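Local coordinates for protein putative cyclohexadienyl dehydrogenase and ADH prephenate dehydrogenase (Rhizobium meliloti, PDB 4WJI) that probably catalyses the NAD(P)-dependent oxidative decarboxylation of prephenate to 4-hydroxyphenylpyruvate in the biosynthesis of tyrosine, at residues Q2-I7 and A65-V70; A8-G13 and V33-S38; I12-S17 and P132-A137; S17-D22 and L163-L168. All coordinates share one frame; numbering follows the deposited sequence.

Contact 1: Q2-I7 and A65-V70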
# COMPACT_ATOMS: atom_id res chain seq x y z
N GLN A 2 -3.69 30.87 22.73
CA GLN A 2 -4.28 31.40 21.49
C GLN A 2 -3.30 32.04 20.51
O GLN A 2 -2.50 32.89 20.91
CB GLN A 2 -5.27 32.46 21.89
CG GLN A 2 -6.04 33.10 20.78
CD GLN A 2 -7.03 34.10 21.32
OE1 GLN A 2 -7.94 33.74 22.07
NE2 GLN A 2 -6.86 35.38 20.96
N GLN A 3 -3.40 31.64 19.24
CA GLN A 3 -2.62 32.22 18.14
C GLN A 3 -3.45 33.11 17.22
O GLN A 3 -2.91 33.96 16.53
CB GLN A 3 -1.94 31.12 17.33
CG GLN A 3 -0.78 30.50 18.12
CD GLN A 3 -0.14 29.33 17.43
OE1 GLN A 3 -0.30 29.14 16.22
NE2 GLN A 3 0.60 28.53 18.18
N PHE A 4 -4.76 32.91 17.21
CA PHE A 4 -5.65 33.71 16.38
C PHE A 4 -6.91 33.97 17.17
O PHE A 4 -7.44 33.06 17.79
CB PHE A 4 -6.03 32.94 15.11
CG PHE A 4 -4.85 32.66 14.20
CD1 PHE A 4 -4.40 33.62 13.33
CD2 PHE A 4 -4.13 31.49 14.34
CE1 PHE A 4 -3.28 33.39 12.54
CE2 PHE A 4 -3.01 31.24 13.56
CZ PHE A 4 -2.56 32.22 12.67
N GLN A 5 -7.46 35.18 17.10
CA GLN A 5 -8.69 35.44 17.85
C GLN A 5 -9.84 34.67 17.22
O GLN A 5 -10.62 34.07 17.93
CB GLN A 5 -8.96 36.93 17.91
CG GLN A 5 -10.25 37.28 18.68
CD GLN A 5 -10.15 36.86 20.15
OE1 GLN A 5 -9.19 37.20 20.82
NE2 GLN A 5 -11.12 36.13 20.62
N THR A 6 -9.94 34.66 15.88
CA THR A 6 -11.02 33.96 15.21
C THR A 6 -10.45 33.20 14.00
O THR A 6 -9.72 33.79 13.17
CB THR A 6 -12.03 34.93 14.67
OG1 THR A 6 -12.52 35.75 15.76
CG2 THR A 6 -13.19 34.17 14.05
N ILE A 7 -10.73 31.91 13.94
CA ILE A 7 -10.37 31.05 12.82
C ILE A 7 -11.65 30.57 12.17
O ILE A 7 -12.48 29.98 12.85
CB ILE A 7 -9.51 29.86 13.23
CG1 ILE A 7 -8.22 30.33 13.95
CG2 ILE A 7 -9.20 28.99 12.01
CD1 ILE A 7 -7.37 29.19 14.40
N ALA A 65 -12.67 37.36 10.67
CA ALA A 65 -11.75 36.24 10.90
C ALA A 65 -10.29 36.62 10.63
O ALA A 65 -9.97 37.25 9.62
CB ALA A 65 -12.15 35.04 10.07
N ASP A 66 -9.42 36.22 11.53
CA ASP A 66 -7.99 36.48 11.42
C ASP A 66 -7.32 35.45 10.53
O ASP A 66 -6.36 35.79 9.80
CB ASP A 66 -7.34 36.44 12.82
CG ASP A 66 -7.97 37.43 13.76
OD1 ASP A 66 -7.76 38.68 13.57
OD2 ASP A 66 -8.79 36.97 14.62
N LEU A 67 -7.79 34.19 10.57
CA LEU A 67 -7.27 33.11 9.73
C LEU A 67 -8.50 32.41 9.11
O LEU A 67 -9.48 32.12 9.81
CB LEU A 67 -6.49 32.09 10.56
CG LEU A 67 -5.96 30.89 9.77
CD1 LEU A 67 -4.96 31.32 8.73
CD2 LEU A 67 -5.36 29.91 10.75
N VAL A 68 -8.45 32.20 7.79
CA VAL A 68 -9.47 31.48 7.04
C VAL A 68 -8.79 30.29 6.38
O VAL A 68 -7.80 30.47 5.64
CB VAL A 68 -10.07 32.37 5.94
CG1 VAL A 68 -11.10 31.62 5.12
CG2 VAL A 68 -10.68 33.62 6.57
N VAL A 69 -9.25 29.08 6.73
CA VAL A 69 -8.65 27.86 6.18
C VAL A 69 -9.67 27.23 5.26
O VAL A 69 -10.76 26.82 5.70
CB VAL A 69 -8.31 26.85 7.32
CG1 VAL A 69 -7.61 25.62 6.76
CG2 VAL A 69 -7.47 27.49 8.39
N VAL A 70 -9.30 27.10 3.99
CA VAL A 70 -10.16 26.53 2.97
C VAL A 70 -9.75 25.05 2.74
O VAL A 70 -8.62 24.80 2.34
CB VAL A 70 -10.08 27.33 1.66
CG1 VAL A 70 -10.97 26.71 0.60
CG2 VAL A 70 -10.45 28.79 1.91
O HOH W 1 -11.16 38.08 15.32

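Contact 2: A8-G13 and V33-S38. With NAP (NADP nicotinamide-adenine-dinucleotide phosphate), chain B.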
# COMPACT_ATOMS: atom_id res chain seq x y z
N ALA A 8 -11.78 30.84 10.85
CA ALA A 8 -12.92 30.35 10.08
C ALA A 8 -12.48 29.16 9.23
O ALA A 8 -11.47 29.24 8.49
CB ALA A 8 -13.42 31.43 9.15
N LEU A 9 -13.22 28.05 9.37
CA LEU A 9 -12.92 26.82 8.62
C LEU A 9 -13.97 26.68 7.57
O LEU A 9 -15.15 26.50 7.89
CB LEU A 9 -12.95 25.62 9.56
CG LEU A 9 -11.94 25.72 10.72
CD1 LEU A 9 -12.08 24.51 11.63
CD2 LEU A 9 -10.49 25.86 10.22
N ILE A 10 -13.54 26.79 6.31
CA ILE A 10 -14.47 26.61 5.18
C ILE A 10 -14.22 25.22 4.60
O ILE A 10 -13.17 24.97 3.99
CB ILE A 10 -14.24 27.65 4.08
CG1 ILE A 10 -14.37 29.07 4.65
CG2 ILE A 10 -15.24 27.40 2.92
CD1 ILE A 10 -14.12 30.21 3.69
N GLY A 11 -15.16 24.31 4.83
CA GLY A 11 -14.92 22.90 4.57
C GLY A 11 -14.56 22.20 5.88
O GLY A 11 -13.69 22.66 6.63
N ILE A 12 -15.25 21.11 6.18
CA ILE A 12 -15.18 20.47 7.48
C ILE A 12 -15.22 18.95 7.32
O ILE A 12 -15.76 18.23 8.15
CB ILE A 12 -16.28 21.07 8.43
CG1 ILE A 12 -15.91 20.85 9.92
CG2 ILE A 12 -17.66 20.62 8.04
CD1 ILE A 12 -14.76 21.71 10.39
N GLY A 13 -14.55 18.45 6.27
CA GLY A 13 -14.39 17.03 6.10
C GLY A 13 -13.17 16.49 6.85
O GLY A 13 -12.85 16.95 7.95
N VAL A 33 -15.10 29.28 13.80
CA VAL A 33 -16.31 29.41 12.99
C VAL A 33 -16.26 28.32 11.96
O VAL A 33 -15.25 28.20 11.25
CB VAL A 33 -16.37 30.79 12.28
CG1 VAL A 33 -17.69 30.91 11.54
CG2 VAL A 33 -16.23 31.92 13.31
N VAL A 34 -17.34 27.55 11.82
CA VAL A 34 -17.41 26.44 10.86
C VAL A 34 -18.45 26.74 9.80
O VAL A 34 -19.62 27.11 10.13
CB VAL A 34 -17.78 25.13 11.57
CG1 VAL A 34 -18.08 24.01 10.59
CG2 VAL A 34 -16.62 24.71 12.47
N THR A 35 -18.05 26.54 8.55
CA THR A 35 -18.98 26.59 7.45
C THR A 35 -18.71 25.45 6.49
O THR A 35 -17.57 24.99 6.36
CB THR A 35 -18.97 27.94 6.73
OG1 THR A 35 -20.07 28.06 5.82
CG2 THR A 35 -17.70 28.20 6.03
N THR A 36 -19.78 24.98 5.85
CA THR A 36 -19.69 23.97 4.82
C THR A 36 -20.92 24.15 3.93
O THR A 36 -21.90 24.81 4.37
CB THR A 36 -19.65 22.56 5.46
OG1 THR A 36 -19.30 21.56 4.49
CG2 THR A 36 -20.95 22.16 6.18
N ARG A 37 -20.91 23.56 2.73
CA ARG A 37 -21.99 23.92 1.83
C ARG A 37 -23.32 23.28 2.20
O ARG A 37 -24.35 23.92 2.05
CB ARG A 37 -21.68 23.68 0.39
CG ARG A 37 -21.24 22.31 0.09
CD ARG A 37 -21.34 22.04 -1.39
NE ARG A 37 -21.00 20.64 -1.55
CZ ARG A 37 -20.89 20.01 -2.70
NH1 ARG A 37 -21.02 20.67 -3.84
NH2 ARG A 37 -20.59 18.72 -2.69
N SER A 38 -23.31 22.06 2.75
CA SER A 38 -24.57 21.39 3.01
C SER A 38 -25.07 21.46 4.45
O SER A 38 -24.29 21.45 5.42
CB SER A 38 -24.46 19.95 2.57
OG SER A 38 -23.77 19.13 3.49
PA NAP B . -13.75 15.70 2.42
O1A NAP B . -13.58 14.95 3.68
O2A NAP B . -14.51 15.13 1.27
O5B NAP B . -14.44 17.11 2.78
C5B NAP B . -14.91 17.96 1.74
C4B NAP B . -15.41 19.30 2.28
O4B NAP B . -15.57 20.18 1.17
C3B NAP B . -16.78 19.21 2.91
O3B NAP B . -16.97 20.25 3.86
C2B NAP B . -17.71 19.48 1.76
O2B NAP B . -18.92 20.06 2.17
C1B NAP B . -16.93 20.52 0.99
N9A NAP B . -17.23 20.67 -0.46
C8A NAP B . -17.25 19.72 -1.38
N7A NAP B . -17.48 20.16 -2.59
C5A NAP B . -17.63 21.51 -2.44
C6A NAP B . -17.90 22.55 -3.35
N6A NAP B . -18.08 22.30 -4.66
N1A NAP B . -17.95 23.78 -2.87
C2A NAP B . -17.77 23.98 -1.57
N3A NAP B . -17.52 23.08 -0.65
C4A NAP B . -17.46 21.84 -1.12
O3 NAP B . -12.33 16.21 1.87
PN NAP B . -10.89 16.38 2.53
O1N NAP B . -10.28 15.07 2.48
O2N NAP B . -10.98 17.09 3.81
O5D NAP B . -10.13 17.27 1.42
C5D NAP B . -10.20 18.67 1.41
C4D NAP B . -8.96 19.22 0.71
O4D NAP B . -7.82 18.70 1.37
C3D NAP B . -8.83 18.79 -0.72
O3D NAP B . -8.36 19.87 -1.51
C2D NAP B . -7.82 17.66 -0.70
O2D NAP B . -7.14 17.60 -1.92
C1D NAP B . -6.92 18.16 0.43
N1N NAP B . -6.20 17.12 1.18
C2N NAP B . -6.76 15.92 1.39
C3N NAP B . -6.10 14.94 2.09
C7N NAP B . -6.66 13.56 2.34
O7N NAP B . -5.91 12.68 2.65
N7N NAP B . -7.96 13.40 2.21
C4N NAP B . -4.85 15.23 2.57
C5N NAP B . -4.32 16.48 2.36
C6N NAP B . -4.99 17.42 1.63
P2B NAP B . -20.29 19.21 2.19
O1X NAP B . -19.98 17.90 2.82
O2X NAP B . -21.21 20.07 3.01
O3X NAP B . -20.77 19.02 0.76

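Contact 3: I12-S17 and P132-A137. With NAP (NADP nicotinamide-adenine-dinucleotide phosphate), chain B.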
# COMPACT_ATOMS: atom_id res chain seq x y z
N ILE A 12 -15.25 21.11 6.18
CA ILE A 12 -15.18 20.47 7.48
C ILE A 12 -15.22 18.95 7.32
O ILE A 12 -15.76 18.23 8.15
CB ILE A 12 -16.28 21.07 8.43
CG1 ILE A 12 -15.91 20.85 9.92
CG2 ILE A 12 -17.66 20.62 8.04
CD1 ILE A 12 -14.76 21.71 10.39
N GLY A 13 -14.55 18.45 6.27
CA GLY A 13 -14.39 17.03 6.10
C GLY A 13 -13.17 16.49 6.85
O GLY A 13 -12.85 16.95 7.95
N LEU A 14 -12.47 15.52 6.25
CA LEU A 14 -11.33 14.91 6.95
C LEU A 14 -10.35 15.97 7.44
O LEU A 14 -9.94 16.01 8.62
CB LEU A 14 -10.59 13.94 6.06
CG LEU A 14 -9.35 13.33 6.72
CD1 LEU A 14 -9.71 12.34 7.81
CD2 LEU A 14 -8.51 12.62 5.68
N ILE A 15 -9.89 16.80 6.50
CA ILE A 15 -8.82 17.77 6.86
C ILE A 15 -9.34 18.91 7.70
O ILE A 15 -8.77 19.22 8.74
CB ILE A 15 -8.07 18.25 5.59
CG1 ILE A 15 -7.45 17.03 4.86
CG2 ILE A 15 -7.05 19.31 5.96
CD1 ILE A 15 -6.45 16.27 5.66
N GLY A 16 -10.40 19.54 7.24
CA GLY A 16 -10.96 20.64 8.03
C GLY A 16 -11.37 20.25 9.44
O GLY A 16 -11.12 20.99 10.42
N SER A 17 -11.96 19.07 9.57
CA SER A 17 -12.38 18.62 10.91
C SER A 17 -11.22 18.17 11.80
O SER A 17 -11.33 18.20 13.04
CB SER A 17 -13.45 17.53 10.85
OG SER A 17 -12.92 16.28 10.51
N PRO A 132 -16.73 14.85 8.32
CA PRO A 132 -16.37 15.28 9.64
C PRO A 132 -16.17 14.19 10.64
O PRO A 132 -15.40 14.37 11.59
CB PRO A 132 -17.49 16.21 10.05
CG PRO A 132 -18.66 15.87 9.19
CD PRO A 132 -18.02 15.40 7.90
N ASP A 133 -16.85 13.06 10.47
CA ASP A 133 -16.69 11.97 11.41
C ASP A 133 -15.36 11.23 11.22
O ASP A 133 -14.94 10.49 12.09
CB ASP A 133 -17.87 11.02 11.34
CG ASP A 133 -19.15 11.65 11.92
OD1 ASP A 133 -19.29 11.69 13.14
OD2 ASP A 133 -20.03 12.11 11.13
N ALA A 134 -14.71 11.41 10.06
CA ALA A 134 -13.44 10.77 9.76
C ALA A 134 -12.23 11.46 10.42
O ALA A 134 -11.17 10.84 10.55
CB ALA A 134 -13.21 10.73 8.26
N GLY A 135 -12.36 12.74 10.77
CA GLY A 135 -11.23 13.48 11.31
C GLY A 135 -10.92 13.10 12.75
O GLY A 135 -11.76 12.48 13.43
N PHE A 136 -9.73 13.48 13.19
CA PHE A 136 -9.26 13.16 14.54
C PHE A 136 -8.11 14.09 14.92
O PHE A 136 -7.42 14.63 14.06
CB PHE A 136 -8.88 11.68 14.70
CG PHE A 136 -7.82 11.19 13.73
CD1 PHE A 136 -8.18 10.69 12.49
CD2 PHE A 136 -6.48 11.22 14.07
CE1 PHE A 136 -7.20 10.24 11.60
CE2 PHE A 136 -5.49 10.76 13.21
CZ PHE A 136 -5.86 10.27 11.96
N ALA A 137 -7.95 14.34 16.22
CA ALA A 137 -6.80 15.03 16.74
C ALA A 137 -5.54 14.21 16.54
O ALA A 137 -5.50 13.03 16.76
CB ALA A 137 -6.99 15.37 18.22
PA NAP B . -13.75 15.70 2.42
O1A NAP B . -13.58 14.95 3.68
O2A NAP B . -14.51 15.13 1.27
O5B NAP B . -14.44 17.11 2.78
C5B NAP B . -14.91 17.96 1.74
C4B NAP B . -15.41 19.30 2.28
O4B NAP B . -15.57 20.18 1.17
C3B NAP B . -16.78 19.21 2.91
O3B NAP B . -16.97 20.25 3.86
C2B NAP B . -17.71 19.48 1.76
O2B NAP B . -18.92 20.06 2.17
C1B NAP B . -16.93 20.52 0.99
N9A NAP B . -17.23 20.67 -0.46
C8A NAP B . -17.25 19.72 -1.38
N7A NAP B . -17.48 20.16 -2.59
C5A NAP B . -17.63 21.51 -2.44
C6A NAP B . -17.90 22.55 -3.35
N6A NAP B . -18.08 22.30 -4.66
N1A NAP B . -17.95 23.78 -2.87
C2A NAP B . -17.77 23.98 -1.57
N3A NAP B . -17.52 23.08 -0.65
C4A NAP B . -17.46 21.84 -1.12
O3 NAP B . -12.33 16.21 1.87
PN NAP B . -10.89 16.38 2.53
O1N NAP B . -10.28 15.07 2.48
O2N NAP B . -10.98 17.09 3.81
O5D NAP B . -10.13 17.27 1.42
C5D NAP B . -10.20 18.67 1.41
C4D NAP B . -8.96 19.22 0.71
O4D NAP B . -7.82 18.70 1.37
C3D NAP B . -8.83 18.79 -0.72
O3D NAP B . -8.36 19.87 -1.51
C2D NAP B . -7.82 17.66 -0.70
O2D NAP B . -7.14 17.60 -1.92
C1D NAP B . -6.92 18.16 0.43
N1N NAP B . -6.20 17.12 1.18
C2N NAP B . -6.76 15.92 1.39
C3N NAP B . -6.10 14.94 2.09
C7N NAP B . -6.66 13.56 2.34
O7N NAP B . -5.91 12.68 2.65
N7N NAP B . -7.96 13.40 2.21
C4N NAP B . -4.85 15.23 2.57
C5N NAP B . -4.32 16.48 2.36
C6N NAP B . -4.99 17.42 1.63
P2B NAP B . -20.29 19.21 2.19
O1X NAP B . -19.98 17.90 2.82
O2X NAP B . -21.21 20.07 3.01
O3X NAP B . -20.77 19.02 0.76

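Contact 4: S17-D22 and L163-L168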
# COMPACT_ATOMS: atom_id res chain seq x y z
N SER A 17 -11.96 19.07 9.57
CA SER A 17 -12.38 18.62 10.91
C SER A 17 -11.22 18.17 11.80
O SER A 17 -11.33 18.20 13.04
CB SER A 17 -13.45 17.53 10.85
OG SER A 17 -12.92 16.28 10.51
N SER A 18 -10.15 17.68 11.18
CA SER A 18 -8.95 17.33 11.93
C SER A 18 -8.29 18.61 12.46
O SER A 18 -7.84 18.68 13.62
CB SER A 18 -8.01 16.46 11.08
OG SER A 18 -8.61 15.20 10.84
N ILE A 19 -8.26 19.63 11.61
CA ILE A 19 -7.75 20.95 12.03
C ILE A 19 -8.63 21.50 13.16
O ILE A 19 -8.12 21.95 14.19
CB ILE A 19 -7.68 21.91 10.85
CG1 ILE A 19 -6.62 21.42 9.84
CG2 ILE A 19 -7.41 23.31 11.31
CD1 ILE A 19 -6.59 22.20 8.56
N ALA A 20 -9.93 21.41 13.01
CA ALA A 20 -10.82 21.87 14.07
C ALA A 20 -10.55 21.20 15.43
O ALA A 20 -10.47 21.86 16.45
CB ALA A 20 -12.28 21.69 13.69
N ARG A 21 -10.35 19.88 15.41
CA ARG A 21 -10.12 19.14 16.64
C ARG A 21 -8.78 19.54 17.25
O ARG A 21 -8.69 19.67 18.48
CB ARG A 21 -10.20 17.63 16.38
CG ARG A 21 -11.62 17.12 16.16
CD ARG A 21 -11.62 15.65 15.83
NE ARG A 21 -12.94 15.03 15.63
CZ ARG A 21 -13.58 14.92 14.47
NH1 ARG A 21 -13.12 15.53 13.39
NH2 ARG A 21 -14.70 14.21 14.37
N ASP A 22 -7.76 19.74 16.44
CA ASP A 22 -6.46 20.17 16.95
C ASP A 22 -6.51 21.59 17.55
O ASP A 22 -5.86 21.85 18.59
CB ASP A 22 -5.39 20.14 15.87
CG ASP A 22 -4.94 18.77 15.54
OD1 ASP A 22 -5.06 17.84 16.40
OD2 ASP A 22 -4.41 18.63 14.40
N LEU A 163 4.05 28.81 12.34
CA LEU A 163 3.92 28.53 13.75
C LEU A 163 2.65 27.68 13.98
O LEU A 163 2.65 26.75 14.79
CB LEU A 163 3.89 29.80 14.58
CG LEU A 163 3.49 29.64 16.04
CD1 LEU A 163 4.46 28.74 16.80
CD2 LEU A 163 3.41 30.97 16.74
N PHE A 164 1.58 28.00 13.27
CA PHE A 164 0.32 27.28 13.42
C PHE A 164 0.49 25.77 13.11
O PHE A 164 0.18 24.88 13.93
CB PHE A 164 -0.71 27.91 12.51
CG PHE A 164 -2.08 27.21 12.55
CD1 PHE A 164 -2.95 27.41 13.62
CD2 PHE A 164 -2.45 26.35 11.56
CE1 PHE A 164 -4.22 26.82 13.66
CE2 PHE A 164 -3.70 25.71 11.61
CZ PHE A 164 -4.58 25.96 12.65
N TRP A 165 1.13 25.50 11.98
CA TRP A 165 1.36 24.09 11.58
C TRP A 165 2.32 23.37 12.48
O TRP A 165 2.15 22.17 12.79
CB TRP A 165 1.74 23.97 10.12
CG TRP A 165 0.56 24.11 9.21
CD1 TRP A 165 0.27 25.14 8.39
CD2 TRP A 165 -0.53 23.17 9.08
NE1 TRP A 165 -0.97 24.91 7.76
CE2 TRP A 165 -1.43 23.68 8.15
CE3 TRP A 165 -0.79 21.89 9.63
CZ2 TRP A 165 -2.63 22.99 7.81
CZ3 TRP A 165 -1.93 21.24 9.26
CH2 TRP A 165 -2.83 21.77 8.37
N GLU A 166 3.35 24.08 12.95
CA GLU A 166 4.26 23.50 13.92
C GLU A 166 3.54 23.14 15.20
O GLU A 166 3.82 22.09 15.81
CB GLU A 166 5.48 24.42 14.16
CG GLU A 166 6.44 24.45 12.99
CD GLU A 166 7.59 25.45 13.14
OE1 GLU A 166 7.54 26.30 14.08
OE2 GLU A 166 8.53 25.42 12.29
N THR A 167 2.58 23.95 15.61
CA THR A 167 1.82 23.71 16.83
C THR A 167 0.91 22.50 16.69
O THR A 167 0.67 21.78 17.65
CB THR A 167 1.07 24.96 17.27
OG1 THR A 167 2.00 26.06 17.34
CG2 THR A 167 0.40 24.73 18.61
N LEU A 168 0.45 22.27 15.46
CA LEU A 168 -0.32 21.05 15.15
C LEU A 168 0.57 19.80 15.04
O LEU A 168 0.05 18.68 14.90
CB LEU A 168 -1.14 21.28 13.88
CG LEU A 168 -2.56 21.78 14.01
CD1 LEU A 168 -2.73 22.94 14.95
CD2 LEU A 168 -3.22 22.09 12.67
O HOH W 2 -2.23 17.05 14.54

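Contact 1: Q2-I7 and A65-V70
With chi1 at -65° the ring of Phe-4 turns away from its own carbonyl carbon and lies over Leu-67, whose CG in turn stands opposite its backbone N (chi1 177°). Leu-67 CB makes a CH-pi contact with one face of the ring, 4.0 Å from the centroid, and the CD2 branch reaches on to Phe-4 CE2 at 3.9 Å. Cutting Phe-4 back to an alanine would probably strip this cover from Leu-67 and leave a gap over its CB and CD2.

Asp-66 ties the other side down. Its OD2 takes the N-H of Thr-6 on the anti lone pair at 2.9 Å, while a water links the same oxygen to Thr-6 OG1; OD1 is engaged separately in a salt bridge with Lys-89. Thr-6 O answers with two bonds, accepting Asp-66 N at 2.9 Å and, in the carbonyl plane, Leu-67 N at 3.3 Å. Beyond this corner Ile-7 and Leu-67 form a parallel bridge and their side chains run alongside each other, Ile-7 CG2 to Leu-67 CD2 at 4.1 Å.

Strand 67-70 thus flanks strand 4-10 in the Rossmann sheet, with strand 29-35 on the other edge of strand 4-10. Leu-67 continues onto Ile-93 and Thr-95 of strand 93-96, and Phe-164 of helix 155-167 packs on Phe-4 and Ile-7.

Contact 2: A8-G13 and V33-S38
Leu-9 is held to strand 33-35 by a regular parallel ladder: its N donates to Val-33 O at 2.8 Å, and its O receives Thr-35 N at 3.0 Å. A third rung, Gly-11 N to Thr-35 O at 2.9 Å, carries the pairing just past the end of the strand. Gly-11 has a positive phi of 99° at which a CB would jam against the preceding carbonyl.

The apolar contacts are carried by branches. Ile-10 lies side by side with Thr-35, whose methyl CG2 touches Ile-10 CG1 at 3.7 Å. Ile-12 meets two residues at about right angles: CG1 stands opposite the backbone N (chi1 -158°), which carries it onto Val-34 CG1 at 3.9 Å and leaves CG2 facing Thr-36 CB. Trimming Ile-12 to an alanine is likely to leave Val-34 without that cover and Thr-36 freer to shift from its place beside the ribose.

The polar contacts converge on the adenosine end of NADP. Ribose O3B accepts from Ile-12 N and donates to Thr-36 OG1 at 2.7 Å; Thr-36 OG1 in turn donates to phosphate oxygen O2X. That oxygen also accepts Ser-38 N and Ser-38 OG, so three donors grip it. Arg-37 NE points in the guanidinium plane at O3X, 2.8 Å away and nearly straight (172°), while adenine N7A lies over the centre of one guanidinium face.

Hydroxyls, an amide and a positive charge gathered here would probably favour a dianionic group, which suits the 2'-phosphate that NADP carries and NAD lacks.

Contact 3: I12-S17 and P132-A137
Pro-132 lays its ring against the backbone of the glycine-rich turn, its CB 3.3 Å from Ile-12 O. The CD1 branch of Leu-14 touches Ala-134 at both the methyl and the carbonyl, with CD1 to Ala-134 O at 3.4 Å. Ser-17 turns its CB toward Pro-132 and brings its OG within 3.4 Å of Gly-135 CA. No side chain would fit at Gly-135, since a CB there would sit 2.0 Å from Ser-17 OG.

Among the polar groups, Gly-13 O is gripped twice from within its own segment. A chi1 of 76° sets Ser-17 OG between its backbone N and carbonyl carbon, from where the hydroxyl folds back onto Gly-13 O at 2.6 Å; Ser-17 N reaches the same oxygen from the opposite face of the carbonyl plane.

The NADP pyrophosphate is met by main-chain amides at the start of helix 14-26. Leu-14 N donates to NADP O1A at 2.9 Å. Ile-15 N donates to NADP O2N, also at 2.9 Å, and the helix end would probably add to the attraction for both phosphates. At the nicotinamide, Leu-14 CD2 touches the amide and Ile-15 CD1 lies 3.6 Å from NADP C4N. With Gly-11, Gly-13 and Gly-16 the sequence fits the GxGxxG dinucleotide-binding turn of a Rossmann fold.

Segment 132-137 belongs to the loop between strands 117-123 and 144-147. Ser-18 OG bonds Phe-136 N and Arg-21 NH2 bonds Pro-132 O, fastening it to helix 14-26, while Thr-41 and Leu-48 of helix 39-48 cover the proline.

Contact 4: S17-D22 and L163-L168
Ile-19 is the main bump on helix 14-26, pushing into the hollow formed by Phe-164, Trp-165 and Leu-168. With chi1 at -66° CG1 lies opposite the carbonyl carbon and CG2 opposite the backbone N, which sends the two branches to different rings: Ile-19 CD1 meets the six-membered end of the indole, 3.8 Å from Trp-165 CH2, and CG2 comes to the edge of the Phe-164 ring, 4.1 Å from Phe-164 CZ. Leu-168 CD2 closes the hollow more loosely, at 4.5 Å from Ile-19 CG1.

These three residues are themselves layered. Phe-164 CD2 sits above one face of the indole, and Leu-168 CD1 above a face of the Phe-164 ring. A second bump lies one helical turn on, where Asp-22 CB touches Leu-168 CG at 3.8 Å and OD2 passes the same carbon. A water lies between them, 2.7 Å from Asp-22 OD2 and 2.8 Å from Leu-168 O; Asp-22 OD1 turns to Gly-138 N.

Ile-19 also touches Leu-9, and Phe-164 touches Ile-7, both on strand 4-10. Two helices packed over one face of a largely parallel sheet are the layered alpha/beta architecture of a Rossmann domain.

Contacts 1 and 2 share strand 4-10, an inner strand of the sheet: Leu-67 O and Ala-8 N, 2.8 Å apart, continue the ladder from one to the other, and their centres lie about 13 Å apart. Contact 3 takes over at Ile-12 and Gly-13, where the strand gives way to helix 14-26, and contact 4 follows along that helix from Ser-17. Contact 4 closes back on contact 1 through Gln-3 NE2 and Thr-167 OG1. Contact 2 holds the adenosine ribose and 2'-phosphate; contact 3 holds the pyrophosphate and touches the nicotinamide. The side chain of Leu-14 is about 6 Å from the bound tyrosine, that of Ile-19 about 8 Å from the cofactor.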